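Local coordinates for metallo-carboxypeptidase (Pseudomonas aeruginosa, PDB 4A39), which probably removes C-terminal residues from peptides or proteins as a zinc-dependent M14 metallocarboxypeptidase of the cytosolic type, at residues 79-84 against 105-110; 213-218 against 262-267; 284-289 against 298-303. All coordinates share one frame; numbering follows the deposited sequence.

Contact 1 of 3, residues 79-84 against 105-110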
loop_
_atom_site.group_PDB
_atom_site.type_symbol
_atom_site.label_atom_id
_atom_site.label_comp_id
_atom_site.label_asym_id
_atom_site.label_seq_id
_atom_site.Cartn_x
_atom_site.Cartn_y
_atom_site.Cartn_z
ATOM N N HIS A 79 2.246 18.974 3.628
ATOM C CA HIS A 79 1.739 19.697 2.468
ATOM C C HIS A 79 0.674 18.871 1.751
ATOM O O HIS A 79 -0.088 19.396 0.942
ATOM C CB HIS A 79 2.874 20.047 1.498
ATOM C CG HIS A 79 2.424 20.834 0.303
ATOM N ND1 HIS A 79 1.722 20.268 -0.740
ATOM C CD2 HIS A 79 2.541 22.150 0.007
ATOM C CE1 HIS A 79 1.425 21.202 -1.627
ATOM N NE2 HIS A 79 1.911 22.353 -1.197
ATOM N N ALA A 80 0.603 17.582 2.072
ATOM C CA ALA A 80 -0.370 16.702 1.430
ATOM C C ALA A 80 -1.772 16.778 2.026
ATOM O O ALA A 80 -2.693 16.132 1.521
ATOM C CB ALA A 80 0.125 15.260 1.472
ATOM N N TRP A 81 -1.948 17.555 3.093
ATOM C CA TRP A 81 -3.267 17.660 3.720
ATOM C C TRP A 81 -4.238 18.481 2.886
ATOM O O TRP A 81 -5.451 18.283 2.961
ATOM C CB TRP A 81 -3.164 18.272 5.120
ATOM C CG TRP A 81 -2.449 17.411 6.128
ATOM C CD1 TRP A 81 -1.313 17.731 6.817
ATOM C CD2 TRP A 81 -2.837 16.103 6.579
ATOM N NE1 TRP A 81 -0.968 16.707 7.668
ATOM C CE2 TRP A 81 -1.884 15.696 7.544
ATOM C CE3 TRP A 81 -3.893 15.236 6.263
ATOM C CZ2 TRP A 81 -1.957 14.458 8.198
ATOM C CZ3 TRP A 81 -3.964 14.002 6.914
ATOM C CH2 TRP A 81 -2.999 13.628 7.871
ATOM N N SER A 82 -3.707 19.407 2.099
ATOM C CA SER A 82 -4.549 20.237 1.250
ATOM C C SER A 82 -5.241 19.352 0.212
ATOM O O SER A 82 -4.587 18.589 -0.501
ATOM C CB SER A 82 -3.705 21.307 0.552
ATOM O OG SER A 82 -4.502 22.107 -0.302
ATOM N N GLY A 83 -6.566 19.445 0.148
ATOM C CA GLY A 83 -7.320 18.653 -0.806
ATOM C C GLY A 83 -7.664 17.255 -0.324
ATOM O O GLY A 83 -8.331 16.492 -1.029
ATOM N N TYR A 84 -7.208 16.910 0.873
ATOM C CA TYR A 84 -7.478 15.590 1.432
ATOM C C TYR A 84 -8.750 15.573 2.273
ATOM O O TYR A 84 -8.971 16.454 3.105
ATOM C CB TYR A 84 -6.309 15.119 2.303
ATOM C CG TYR A 84 -6.639 13.863 3.076
ATOM C CD1 TYR A 84 -6.630 12.615 2.456
ATOM C CD2 TYR A 84 -7.064 13.936 4.402
ATOM C CE1 TYR A 84 -7.053 11.466 3.138
ATOM C CE2 TYR A 84 -7.486 12.802 5.089
ATOM C CZ TYR A 84 -7.484 11.574 4.452
ATOM O OH TYR A 84 -7.939 10.469 5.129
ATOM N N ASP A 105 -4.217 25.632 11.900
ATOM C CA ASP A 105 -4.690 24.970 13.112
ATOM C C ASP A 105 -4.698 23.444 12.981
ATOM O O ASP A 105 -4.841 22.729 13.976
ATOM C CB ASP A 105 -6.090 25.476 13.472
ATOM C CG ASP A 105 -6.571 24.954 14.814
ATOM O OD1 ASP A 105 -5.800 25.044 15.793
ATOM O OD2 ASP A 105 -7.717 24.463 14.894
ATOM N N GLY A 106 -4.544 22.955 11.753
ATOM C CA GLY A 106 -4.510 21.520 11.525
ATOM C C GLY A 106 -5.543 21.017 10.534
ATOM O O GLY A 106 -6.154 21.805 9.814
ATOM N N LEU A 107 -5.727 19.698 10.484
ATOM C CA LEU A 107 -6.719 19.103 9.591
ATOM C C LEU A 107 -8.047 19.107 10.326
ATOM O O LEU A 107 -8.115 18.698 11.485
ATOM C CB LEU A 107 -6.357 17.654 9.240
ATOM C CG LEU A 107 -7.359 16.941 8.318
ATOM C CD1 LEU A 107 -7.213 17.484 6.904
ATOM C CD2 LEU A 107 -7.123 15.443 8.330
ATOM N N HIS A 108 -9.096 19.569 9.652
ATOM C CA HIS A 108 -10.428 19.614 10.239
ATOM C C HIS A 108 -11.403 18.819 9.381
ATOM O O HIS A 108 -11.296 18.812 8.158
ATOM C CB HIS A 108 -10.947 21.057 10.314
ATOM C CG HIS A 108 -9.988 22.021 10.942
ATOM N ND1 HIS A 108 -9.125 22.803 10.204
ATOM C CD2 HIS A 108 -9.751 22.319 12.241
ATOM C CE1 HIS A 108 -8.397 23.543 11.024
ATOM N NE2 HIS A 108 -8.757 23.267 12.265
ATOM N N PHE A 109 -12.343 18.138 10.027
ATOM C CA PHE A 109 -13.379 17.418 9.304
ATOM C C PHE A 109 -14.644 17.376 10.155
ATOM O O PHE A 109 -14.575 17.365 11.389
ATOM C CB PHE A 109 -12.909 16.016 8.851
ATOM C CG PHE A 109 -12.249 15.183 9.920
ATOM C CD1 PHE A 109 -12.999 14.317 10.713
ATOM C CD2 PHE A 109 -10.866 15.199 10.070
ATOM C CE1 PHE A 109 -12.378 13.471 11.636
ATOM C CE2 PHE A 109 -10.232 14.355 10.994
ATOM C CZ PHE A 109 -10.992 13.492 11.774
ATOM N N GLN A 110 -15.797 17.397 9.490
ATOM C CA GLN A 110 -17.074 17.407 10.189
ATOM C C GLN A 110 -18.034 16.304 9.767
ATOM O O GLN A 110 -18.029 15.848 8.618
ATOM C CB GLN A 110 -17.780 18.758 9.996
ATOM C CG GLN A 110 -16.944 20.002 10.315
ATOM C CD GLN A 110 -15.970 20.371 9.208
ATOM O OE1 GLN A 110 -16.329 20.399 8.031
ATOM N NE2 GLN A 110 -14.730 20.669 9.586
#

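Contact 2 of 3, residues 213-218 against 262-267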
loop_
_atom_site.group_PDB
_atom_site.type_symbol
_atom_site.label_atom_id
_atom_site.label_comp_id
_atom_site.label_asym_id
_atom_site.label_seq_id
_atom_site.Cartn_x
_atom_site.Cartn_y
_atom_site.Cartn_z
ATOM N N ASP A 213 5.382 -17.797 -12.892
ATOM C CA ASP A 213 4.918 -18.093 -11.542
ATOM C C ASP A 213 4.887 -16.748 -10.828
ATOM O O ASP A 213 5.683 -15.858 -11.138
ATOM C CB ASP A 213 5.889 -19.000 -10.783
ATOM C CG ASP A 213 5.961 -20.401 -11.349
ATOM O OD1 ASP A 213 5.035 -20.812 -12.074
ATOM O OD2 ASP A 213 6.950 -21.100 -11.042
ATOM N N LEU A 214 3.978 -16.593 -9.873
ATOM C CA LEU A 214 3.902 -15.345 -9.129
ATOM C C LEU A 214 4.456 -15.545 -7.725
ATOM O O LEU A 214 4.142 -16.534 -7.062
ATOM C CB LEU A 214 2.456 -14.859 -9.038
ATOM C CG LEU A 214 1.684 -14.771 -10.356
ATOM C CD1 LEU A 214 0.285 -14.259 -10.067
ATOM C CD2 LEU A 214 2.402 -13.856 -11.339
ATOM N N TYR A 215 5.307 -14.613 -7.300
ATOM C CA TYR A 215 5.904 -14.623 -5.965
ATOM C C TYR A 215 5.297 -13.394 -5.294
ATOM O O TYR A 215 5.603 -12.255 -5.661
ATOM C CB TYR A 215 7.425 -14.506 -6.065
ATOM C CG TYR A 215 8.091 -15.766 -6.588
ATOM C CD1 TYR A 215 7.972 -16.137 -7.926
ATOM C CD2 TYR A 215 8.824 -16.592 -5.739
ATOM C CE1 TYR A 215 8.568 -17.302 -8.409
ATOM C CE2 TYR A 215 9.429 -17.762 -6.213
ATOM C CZ TYR A 215 9.297 -18.106 -7.546
ATOM O OH TYR A 215 9.907 -19.246 -8.025
ATOM N N LEU A 216 4.442 -13.638 -4.305
ATOM C CA LEU A 216 3.712 -12.566 -3.638
ATOM C C LEU A 216 3.941 -12.422 -2.142
ATOM O O LEU A 216 3.936 -13.406 -1.408
ATOM C CB LEU A 216 2.213 -12.784 -3.857
ATOM C CG LEU A 216 1.736 -13.176 -5.258
ATOM C CD1 LEU A 216 0.264 -13.555 -5.201
ATOM C CD2 LEU A 216 1.970 -12.031 -6.226
ATOM N N VAL A 217 4.119 -11.181 -1.699
ATOM C CA VAL A 217 4.277 -10.883 -0.277
ATOM C C VAL A 217 3.189 -9.864 0.052
ATOM O O VAL A 217 3.371 -8.669 -0.158
ATOM C CB VAL A 217 5.650 -10.256 0.050
ATOM C CG1 VAL A 217 5.703 -9.886 1.528
ATOM C CG2 VAL A 217 6.775 -11.239 -0.277
ATOM N N PRO A 218 2.035 -10.332 0.560
ATOM C CA PRO A 218 0.893 -9.483 0.923
ATOM C C PRO A 218 1.182 -8.322 1.872
ATOM O O PRO A 218 0.572 -7.256 1.749
ATOM C CB PRO A 218 -0.099 -10.477 1.516
ATOM C CG PRO A 218 0.174 -11.714 0.719
ATOM C CD PRO A 218 1.684 -11.756 0.706
ATOM N N LYS A 262 17.400 -14.073 -4.151
ATOM C CA LYS A 262 18.693 -14.583 -4.589
ATOM C C LYS A 262 18.622 -16.045 -5.000
ATOM O O LYS A 262 19.295 -16.474 -5.946
ATOM C CB LYS A 262 19.728 -14.408 -3.474
ATOM C CG LYS A 262 20.144 -12.967 -3.223
ATOM C CD LYS A 262 21.081 -12.834 -2.027
ATOM C CE LYS A 262 21.484 -11.384 -1.805
ATOM N NZ LYS A 262 22.242 -11.202 -0.537
ATOM N N ARG A 263 17.784 -16.802 -4.302
ATOM C CA ARG A 263 17.628 -18.225 -4.560
ATOM C C ARG A 263 16.707 -18.594 -5.711
ATOM O O ARG A 263 16.974 -19.555 -6.431
ATOM C CB ARG A 263 17.152 -18.928 -3.286
ATOM C CG ARG A 263 17.114 -20.445 -3.363
ATOM C CD ARG A 263 17.429 -21.018 -2.001
ATOM N NE ARG A 263 16.371 -20.751 -1.032
ATOM C CZ ARG A 263 15.236 -21.434 -0.991
ATOM N NH1 ARG A 263 15.038 -22.402 -1.867
ATOM N NH2 ARG A 263 14.321 -21.177 -0.067
ATOM N N HIS A 264 15.624 -17.851 -5.892
ATOM C CA HIS A 264 14.711 -18.189 -6.973
ATOM C C HIS A 264 14.844 -17.369 -8.245
ATOM O O HIS A 264 14.442 -17.833 -9.312
ATOM C CB HIS A 264 13.260 -18.123 -6.486
ATOM C CG HIS A 264 12.995 -18.942 -5.266
ATOM N ND1 HIS A 264 13.231 -18.481 -3.989
ATOM C CD2 HIS A 264 12.529 -20.204 -5.131
ATOM C CE1 HIS A 264 12.912 -19.422 -3.119
ATOM N NE2 HIS A 264 12.480 -20.476 -3.786
ATOM N N GLY A 265 15.392 -16.163 -8.157
ATOM C CA GLY A 265 15.540 -15.327 -9.342
ATOM C C GLY A 265 14.352 -14.399 -9.487
ATOM O O GLY A 265 13.280 -14.667 -8.931
ATOM N N VAL A 266 14.543 -13.314 -10.237
ATOM C CA VAL A 266 13.506 -12.307 -10.446
ATOM C C VAL A 266 13.457 -11.830 -11.900
ATOM O O VAL A 266 14.479 -11.448 -12.465
ATOM C CB VAL A 266 13.760 -11.066 -9.547
ATOM C CG1 VAL A 266 12.647 -10.045 -9.737
ATOM C CG2 VAL A 266 13.863 -11.484 -8.082
ATOM N N ASP A 267 12.263 -11.838 -12.495
ATOM C CA ASP A 267 12.095 -11.388 -13.877
ATOM C C ASP A 267 11.130 -10.204 -13.987
ATOM O O ASP A 267 10.903 -9.667 -15.069
ATOM C CB ASP A 267 11.618 -12.551 -14.755
ATOM C CG ASP A 267 12.589 -13.718 -14.741
ATOM O OD1 ASP A 267 13.768 -13.513 -15.109
ATOM O OD2 ASP A 267 12.180 -14.833 -14.358
#

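Contact 3 of 3, residues 284-289 against 298-303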
loop_
_atom_site.group_PDB
_atom_site.type_symbol
_atom_site.label_atom_id
_atom_site.label_comp_id
_atom_site.label_asym_id
_atom_site.label_seq_id
_atom_site.Cartn_x
_atom_site.Cartn_y
_atom_site.Cartn_z
ATOM N N ALA A 284 6.582 4.613 -10.640
ATOM C CA ALA A 284 7.915 5.209 -10.708
ATOM C C ALA A 284 8.878 4.112 -11.159
ATOM O O ALA A 284 8.942 3.051 -10.534
ATOM C CB ALA A 284 8.327 5.744 -9.340
ATOM N N GLY A 285 9.623 4.373 -12.233
ATOM C CA GLY A 285 10.548 3.387 -12.772
ATOM C C GLY A 285 11.998 3.457 -12.321
ATOM O O GLY A 285 12.319 4.107 -11.327
ATOM N N CYS A 286 12.878 2.795 -13.071
ATOM C CA CYS A 286 14.307 2.736 -12.747
ATOM C C CYS A 286 15.211 3.537 -13.681
ATOM O O CYS A 286 16.386 3.196 -13.830
ATOM C CB CYS A 286 14.796 1.281 -12.778
ATOM S SG CYS A 286 14.003 0.149 -11.623
ATOM N N GLU A 287 14.691 4.595 -14.298
ATOM C CA GLU A 287 15.503 5.365 -15.235
ATOM C C GLU A 287 16.787 5.966 -14.666
ATOM O O GLU A 287 17.678 6.352 -15.425
ATOM C CB GLU A 287 14.660 6.456 -15.915
ATOM C CG GLU A 287 14.253 7.651 -15.059
ATOM C CD GLU A 287 13.187 7.332 -14.027
ATOM O OE1 GLU A 287 12.383 6.397 -14.242
ATOM O OE2 GLU A 287 13.143 8.039 -13.004
ATOM N N GLY A 288 16.886 6.034 -13.339
ATOM C CA GLY A 288 18.080 6.579 -12.709
ATOM C C GLY A 288 19.150 5.536 -12.401
ATOM O O GLY A 288 20.242 5.874 -11.938
ATOM N N ASN A 289 18.840 4.268 -12.650
ATOM C CA ASN A 289 19.785 3.180 -12.393
ATOM C C ASN A 289 20.993 3.202 -13.323
ATOM O O ASN A 289 20.855 3.399 -14.526
ATOM C CB ASN A 289 19.105 1.815 -12.564
ATOM C CG ASN A 289 18.324 1.376 -11.338
ATOM O OD1 ASN A 289 17.741 0.282 -11.324
ATOM N ND2 ASN A 289 18.302 2.214 -10.309
ATOM N N ARG A 298 12.132 0.592 -22.757
ATOM C CA ARG A 298 10.999 0.215 -23.593
ATOM C C ARG A 298 9.965 -0.593 -22.812
ATOM O O ARG A 298 8.762 -0.396 -22.986
ATOM C CB ARG A 298 11.476 -0.599 -24.797
ATOM C CG ARG A 298 10.358 -0.991 -25.748
ATOM C CD ARG A 298 10.906 -1.696 -26.979
ATOM N NE ARG A 298 11.521 -2.984 -26.675
ATOM C CZ ARG A 298 10.839 -4.095 -26.421
ATOM N NH1 ARG A 298 9.511 -4.080 -26.432
ATOM N NH2 ARG A 298 11.488 -5.224 -26.166
ATOM N N LEU A 299 10.433 -1.501 -21.958
ATOM C CA LEU A 299 9.521 -2.321 -21.167
ATOM C C LEU A 299 8.688 -1.461 -20.234
ATOM O O LEU A 299 7.500 -1.728 -20.043
ATOM C CB LEU A 299 10.289 -3.378 -20.359
ATOM C CG LEU A 299 10.689 -4.643 -21.132
ATOM C CD1 LEU A 299 11.538 -5.552 -20.246
ATOM C CD2 LEU A 299 9.441 -5.383 -21.595
ATOM N N GLU A 300 9.305 -0.432 -19.655
ATOM C CA GLU A 300 8.581 0.458 -18.756
ATOM C C GLU A 300 7.498 1.178 -19.555
ATOM O O GLU A 300 6.373 1.326 -19.089
ATOM C CB GLU A 300 9.534 1.468 -18.096
ATOM C CG GLU A 300 10.597 0.816 -17.220
ATOM C CD GLU A 300 11.409 1.815 -16.413
ATOM O OE1 GLU A 300 11.463 2.996 -16.810
ATOM O OE2 GLU A 300 12.005 1.417 -15.384
ATOM N N GLN A 301 7.838 1.596 -20.773
ATOM C CA GLN A 301 6.891 2.289 -21.647
ATOM C C GLN A 301 5.731 1.344 -21.959
ATOM O O GLN A 301 4.560 1.727 -21.873
ATOM C CB GLN A 301 7.593 2.708 -22.947
ATOM C CG GLN A 301 7.033 3.945 -23.638
ATOM C CD GLN A 301 5.609 3.783 -24.111
ATOM O OE1 GLN A 301 5.289 2.852 -24.850
ATOM N NE2 GLN A 301 4.741 4.701 -23.701
ATOM N N ARG A 302 6.063 0.104 -22.315
ATOM C CA ARG A 302 5.058 -0.911 -22.631
ATOM C C ARG A 302 4.083 -1.145 -21.473
ATOM O O ARG A 302 2.865 -1.183 -21.669
ATOM C CB ARG A 302 5.749 -2.231 -22.985
ATOM C CG ARG A 302 6.471 -2.226 -24.324
ATOM C CD ARG A 302 5.491 -2.382 -25.471
ATOM N NE ARG A 302 4.793 -3.663 -25.418
ATOM C CZ ARG A 302 3.471 -3.796 -25.472
ATOM N NH1 ARG A 302 2.695 -2.721 -25.584
ATOM N NH2 ARG A 302 2.920 -5.001 -25.418
ATOM N N PHE A 303 4.628 -1.303 -20.271
ATOM C CA PHE A 303 3.828 -1.543 -19.073
ATOM C C PHE A 303 2.862 -0.395 -18.785
ATOM O O PHE A 303 1.672 -0.617 -18.538
ATOM C CB PHE A 303 4.750 -1.745 -17.864
ATOM C CG PHE A 303 4.023 -2.074 -16.590
ATOM C CD1 PHE A 303 3.525 -1.059 -15.775
ATOM C CD2 PHE A 303 3.832 -3.396 -16.203
ATOM C CE1 PHE A 303 2.848 -1.351 -14.597
ATOM C CE2 PHE A 303 3.155 -3.701 -15.023
ATOM C CZ PHE A 303 2.661 -2.673 -14.218
#

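Contact 1 of 3, residues 79-84 against 105-110
L107 is the piece that both aromatic rings of residues 79-84 close upon. Its CD2 methyl lies 3.7 Å from W81 CZ3, with CE3 of the same indole almost as near, while CD1 touches the indole more distantly. The same CD2 comes within 4.2 Å of Y84 CE2, meeting the tyrosine ring at its edge and near its plane. Both aromatic side chains cross the leucine at about a right angle. L107 sends CG opposite its own backbone nitrogen (chi1 179°), which carries the branched end out from the strand to the two rings. The rings also meet each other: Y84 CD2 sits in the indole plane at the edge of W81, 3.9 Å from CE3. All this belongs to the N-terminal domain characteristic of cytosolic carboxypeptidases, where strand 106-111 runs between strands 96-103 and 65-69 of a large, mostly antiparallel sheet, and residues 79-84 are part of the loop leading to strand 87-89. A type II turn brings the two aromatics together, with Y84 N bonded to W81 O at 3.1 Å and G83 taking the positive phi. Farther out, W81 NE1 is held by S75 OG and A72 O, and Y84 OH bonds to Y122 O. Near the start of the strand, H108 NE2 donates almost straight (175°) to OD2 of D105, the residue just before it, on the anti side of a carboxylate that also pairs with R37.

Contact 2 of 3, residues 213-218 against 262-267
The backbones carrying Y215 and H264 stay well apart, the nearest CA pair being Y215 and V266 at 9.1 Å, and it is the length of the Y215 side chain that spans the gap. The setting is the mixed sheet of the zinc carboxypeptidase domain: strand 212-217 lies between strands 157-163 and 171-177, and helix 252-264 ends beside it before the chain enters strand 268-275. G265 makes the exit from the helix, leaving helical geometry with a phi of 94°. Y215 brings the far end of its ring to the base of the H264 side chain, where CE2 and OH each lie 3.9 Å from H264 CB. The two rings are tilted at 53° with centroids 5.6 Å apart, an oblique pairing. Other residues fix both groups: W174 stacks on the Y215 ring and R162 NH1 bonds to Y215 OH. H264 has its CG opposite the carbonyl carbon (chi1 -54°), folding the imidazole back along the helix to bond through ND1 to E260 O. On the next side chain back, the R263 guanidinium lies flat against the imidazole's rim, with H264 CE1 3.6 Å above the centre of its plane.

Contact 3 of 3, residues 284-289 against 298-303
The carboxylate of E300 is the flat group here, and G285 and C286 meet it from one side of its plane. C286 N comes in on the syn side of OE2, 18° out of the plane, whereas G285 CA stands well above that same face, offset from the centre and 3.6 Å from OE2. This ties a loop to the helix that follows it in the zinc carboxypeptidase domain: residues 284-289 leave the edge strand 282-284 of the mixed sheet, and E300 reaches back from helix 294-308. The bond that does the tying runs from C286 N to E300 OE2, 2.8 Å long and nearly straight at 178°. Because G285 has no side chain, the carboxylate can approach its backbone so closely. The glutamate is stretched out beyond CG (chi2 -172°), which carries its charge across from the helix to the loop, and its side chain also touches L343 and F345 of strand 343-350. Its second oxygen, OE1, is taken up by Y292 OH, so both oxygens of this buried acid have partners. Another acid stands close by: E287 OE1 is 4.4 Å from E300 OE1, a proximity that could raise the proton affinity of either group. E287 is itself held through OE2 by S322 N, and its OE1 makes a long, weak ion pair with R321. The C286 side chain packs against C333, N334 and A344. Its carbonyl closes the type I turn that starts there, with N289 N lying 2.9 Å from C286 O.

In the fold
Contact 1 lies in the N-terminal domain, while contacts 2 and 3 share the zinc carboxypeptidase domain. The centre of contact 1 is about 39 Å from that of contact 2 and about 34 Å from that of contact 3. Contacts 2 and 3 are closer, about 19 Å between centres and about 7 Å between nearest atoms, yet do not touch. Contacts 1 and 3 both lie near the active site, where H180, E183 and H273 hold the zinc: the Y84 side chain of contact 1 is about 12 Å from that of E183, and the E287 side chain of contact 3 is about 7 Å from the bound (2-guanidinoethylmercapto)succinic acid. Contact 2 lies away from this site.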